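Local coordinates for protein putative acid phosphatase WZB (Escherichia coli, PDB 2WMY) that probably removes phosphate from phosphotyrosine in proteins by hydrolysis, as a member of the low molecular weight protein tyrosine phosphatase family, at residues I14-I19 with Y90-Q95. The protein carries 1 engineered substitution. Sequence-based numbering, arbitrary orientation.
With SO4 (sulfate ion), chain I.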
ATOM      1  N   ILE A  14       0.663  -2.567  -2.375  1.00 17.40           N
ATOM      2  CA  ILE A  14       1.889  -2.429  -3.150  1.00 13.37           C
ATOM      3  C   ILE A  14       2.206  -1.012  -3.617  1.00 14.96           C
ATOM      4  O   ILE A  14       1.352  -0.320  -4.190  1.00 14.46           O
ATOM      5  CB  ILE A  14       1.849  -3.346  -4.391  1.00 21.90           C
ATOM      6  CG1 ILE A  14       1.540  -4.789  -3.975  1.00 20.01           C
ATOM      7  CG2 ILE A  14       3.160  -3.240  -5.167  1.00 17.24           C
ATOM      8  CD1 ILE A  14       1.106  -5.674  -5.110  1.00 14.91           C
ATOM      9  N   CYS A  15       3.449  -0.592  -3.376  1.00 16.34           N
ATOM     10  CA  CYS A  15       3.969   0.639  -3.951  1.00 12.64           C
ATOM     11  C   CYS A  15       5.287   0.358  -4.665  1.00 13.97           C
ATOM     12  O   CYS A  15       5.478  -0.712  -5.259  1.00 13.69           O
ATOM     13  CB  CYS A  15       4.120   1.756  -2.899  1.00 21.44           C
ATOM     14  SG  CYS A  15       5.258   1.451  -1.512  1.00 17.28           S
ATOM     15  N   THR A  16       6.201   1.315  -4.616  1.00 12.66           N
ATOM     16  CA  THR A  16       7.481   1.135  -5.287  1.00 16.21           C
ATOM     17  C   THR A  16       8.569   0.697  -4.319  1.00 15.95           C
ATOM     18  O   THR A  16       9.094  -0.408  -4.427  1.00 21.35           O
ATOM     19  CB  THR A  16       7.902   2.406  -5.992  1.00 16.98           C
ATOM     20  OG1 THR A  16       6.853   2.791  -6.881  1.00 21.79           O
ATOM     21  CG2 THR A  16       9.190   2.187  -6.776  1.00 11.87           C
ATOM     22  N   GLY A  17       8.891   1.560  -3.360  1.00 16.15           N
ATOM     23  CA  GLY A  17       9.945   1.266  -2.412  1.00 12.95           C
ATOM     24  C   GLY A  17       9.548   0.346  -1.270  1.00 10.67           C
ATOM     25  O   GLY A  17      10.418  -0.238  -0.638  1.00 13.10           O
ATOM     26  N   ASN A  18       8.246   0.221  -1.014  1.00 11.73           N
ATOM     27  CA  ASN A  18       7.736  -0.469   0.180  1.00 14.70           C
ATOM     28  C   ASN A  18       8.315   0.155   1.453  1.00 14.26           C
ATOM     29  O   ASN A  18       8.564  -0.533   2.439  1.00 18.57           O
ATOM     30  CB  ASN A  18       8.000  -1.985   0.114  1.00 15.48           C
ATOM     31  CG  ASN A  18       7.351  -2.765   1.267  1.00 16.69           C
ATOM     32  OD1 ASN A  18       7.963  -3.669   1.823  1.00 22.74           O
ATOM     33  ND2 ASN A  18       6.123  -2.420   1.622  1.00 13.90           N
ATOM     34  N   ILE A  19       8.534   1.469   1.426  1.00 15.89           N
ATOM     35  CA  ILE A  19       9.034   2.181   2.609  1.00 10.42           C
ATOM     36  C   ILE A  19       8.221   3.441   2.944  1.00 15.26           C
ATOM     37  O   ILE A  19       8.342   3.977   4.038  1.00 21.00           O
ATOM     38  CB  ILE A  19      10.526   2.552   2.477  1.00 16.39           C
ATOM     39  CG1 ILE A  19      10.741   3.547   1.339  1.00 20.66           C
ATOM     40  CG2 ILE A  19      11.377   1.312   2.266  1.00 20.47           C
ATOM     41  CD1 ILE A  19      12.187   3.996   1.208  1.00 29.03           C
ATOM     42  N   TYR A  90      -1.094   4.051 -11.444  1.00 16.88           N
ATOM     43  CA  TYR A  90      -1.435   3.488 -12.737  1.00 22.70           C
ATOM     44  C   TYR A  90      -0.238   2.735 -13.303  1.00 30.55           C
ATOM     45  O   TYR A  90      -0.368   1.597 -13.748  1.00 32.23           O
ATOM     46  CB  TYR A  90      -1.891   4.583 -13.700  1.00 35.22           C
ATOM     47  CG  TYR A  90      -3.294   5.078 -13.433  1.00 48.99           C
ATOM     48  CD1 TYR A  90      -4.401   4.298 -13.751  1.00 53.28           C
ATOM     49  CD2 TYR A  90      -3.516   6.325 -12.863  1.00 59.54           C
ATOM     50  CE1 TYR A  90      -5.690   4.748 -13.502  1.00 54.68           C
ATOM     51  CE2 TYR A  90      -4.800   6.783 -12.612  1.00 59.15           C
ATOM     52  CZ  TYR A  90      -5.880   5.993 -12.934  1.00 57.23           C
ATOM     53  OH  TYR A  90      -7.150   6.453 -12.683  1.00 60.95           O
ATOM     54  N   SER A  91       0.935   3.360 -13.262  1.00 27.43           N
ATOM     55  CA  SER A  91       2.144   2.721 -13.778  1.00 31.52           C
ATOM     56  C   SER A  91       2.402   1.357 -13.125  1.00 29.49           C
ATOM     57  O   SER A  91       2.984   0.468 -13.739  1.00 39.55           O
ATOM     58  CB  SER A  91       3.356   3.637 -13.599  1.00 27.47           C
ATOM     59  OG  SER A  91       3.509   4.001 -12.237  1.00 32.05           O
ATOM     60  N   HIS A  92       1.963   1.197 -11.883  1.00 23.12           N
ATOM     61  CA  HIS A  92       2.096  -0.071 -11.173  1.00 23.24           C
ATOM     62  C   HIS A  92       1.256  -1.183 -11.791  1.00 28.74           C
ATOM     63  O   HIS A  92       1.636  -2.354 -11.741  1.00 21.23           O
ATOM     64  CB  HIS A  92       1.717   0.081  -9.702  1.00 22.37           C
ATOM     65  CG  HIS A  92       2.731   0.813  -8.883  1.00 23.99           C
ATOM     66  ND1 HIS A  92       2.385   1.636  -7.832  1.00 22.79           N
ATOM     67  CD2 HIS A  92       4.083   0.844  -8.958  1.00 26.85           C
ATOM     68  CE1 HIS A  92       3.480   2.141  -7.292  1.00 22.84           C
ATOM     69  NE2 HIS A  92       4.524   1.677  -7.957  1.00 26.49           N
ATOM     70  N   LEU A  93       0.108  -0.818 -12.362  1.00 31.56           N
ATOM     71  CA  LEU A  93      -0.772  -1.799 -13.000  1.00 25.59           C
ATOM     72  C   LEU A  93      -0.048  -2.522 -14.129  1.00 27.20           C
ATOM     73  O   LEU A  93      -0.174  -3.738 -14.281  1.00 28.77           O
ATOM     74  CB  LEU A  93      -2.045  -1.137 -13.535  1.00 20.42           C
ATOM     75  CG  LEU A  93      -2.941  -0.528 -12.457  1.00 23.10           C
ATOM     76  CD1 LEU A  93      -4.125   0.184 -13.103  1.00 26.06           C
ATOM     77  CD2 LEU A  93      -3.403  -1.599 -11.473  1.00 20.32           C
ATOM     78  N   GLU A  94       0.720  -1.771 -14.913  1.00 29.22           N
ATOM     79  CA  GLU A  94       1.450  -2.367 -16.021  1.00 38.26           C
ATOM     80  C   GLU A  94       2.649  -3.177 -15.537  1.00 36.45           C
ATOM     81  O   GLU A  94       3.089  -4.104 -16.212  1.00 41.95           O
ATOM     82  CB  GLU A  94       1.886  -1.303 -17.026  1.00 48.74           C
ATOM     83  CG  GLU A  94       1.832  -1.798 -18.460  1.00 69.72           C
ATOM     84  CD  GLU A  94       0.530  -2.534 -18.770  1.00 83.66           C
ATOM     85  OE1 GLU A  94      -0.555  -1.996 -18.451  1.00 86.72           O
ATOM     86  OE2 GLU A  94       0.592  -3.652 -19.331  1.00 86.54           O
ATOM     87  N   GLN A  95       3.176  -2.827 -14.368  1.00 33.14           N
ATOM     88  CA  GLN A  95       4.286  -3.576 -13.796  1.00 32.32           C
ATOM     89  C   GLN A  95       3.805  -4.913 -13.240  1.00 37.32           C
ATOM     90  O   GLN A  95       4.526  -5.908 -13.301  1.00 42.67           O
ATOM     91  CB  GLN A  95       5.002  -2.761 -12.722  1.00 32.30           C
ATOM     92  CG  GLN A  95       5.931  -1.692 -13.289  1.00 32.88           C
ATOM     93  CD  GLN A  95       6.368  -0.691 -12.247  1.00 36.84           C
ATOM     94  OE1 GLN A  95       5.539  -0.053 -11.602  1.00 39.51           O
ATOM     95  NE2 GLN A  95       7.675  -0.548 -12.075  1.00 46.41           N
TER
HETATM   96  S   SO4 I1148       7.413   4.417  -1.706  1.00 28.39           S
HETATM   97  O1  SO4 I1148       7.843   3.398  -0.739  1.00 27.14           O
HETATM   98  O2  SO4 I1148       8.425   5.477  -1.763  1.00 26.20           O
HETATM   99  O3  SO4 I1148       7.235   3.859  -3.056  1.00 22.85           O
HETATM  100  O4  SO4 I1148       6.119   4.947  -1.264  1.00 22.95           O
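Thr16 and His92 meet where the phosphate-binding loop (P-loop) of a low molecular weight tyrosine phosphatase faces helix 90-99. The loop follows strand 10-15, and the evidence that it is built for an anion is the sulfate it holds, probably taken up from the crystallisation liquor in place of phosphate. Sulfate O3 accepts two backbone N-H groups, a nearly straight one from Gly17 N (2.8 Å, 170°) and a more bent one from Thr16 N at 3.2 Å. Ile19 N reaches sulfate O1 at 3.0 Å, and Cys20 N and Arg21 N add further bonds. The CB of Cys15, the predicted nucleophile, points away from helix 90-99; its SG comes within 3.3 Å of sulfate O1, a position set by a chi1 of 61° that places the sulfur between backbone N and carbonyl carbon.

One shell out, His92 reaches the loop from helix 90-99. The ring lies oblique to the Cys15-Thr16 peptide, with NE2 3.6 Å from Cys15 C, and its NE2-H is donated to Thr16 OG1. The two side chains cross at about a right angle. Val87 of strand 84-87 touches the His92 side chain, and the ring's other nitrogen, ND1, is hydrogen-bonded to the backbone N of Glu89, three residues earlier; being the acceptor there, ND1 is consistent with a proton on NE2. Both nitrogens are thus used, which fixes the rotation of the ring. Losing the imidazole to an alanine here is likely to deprive Thr16 OG1 of its NE2 donor and open a gap beside the Cys15-Thr16 peptide. The bond that joins helix to loop is well aligned: Thr16 OG1 sits 2.8 Å from His92 NE2 and just 2° out of the imidazole plane.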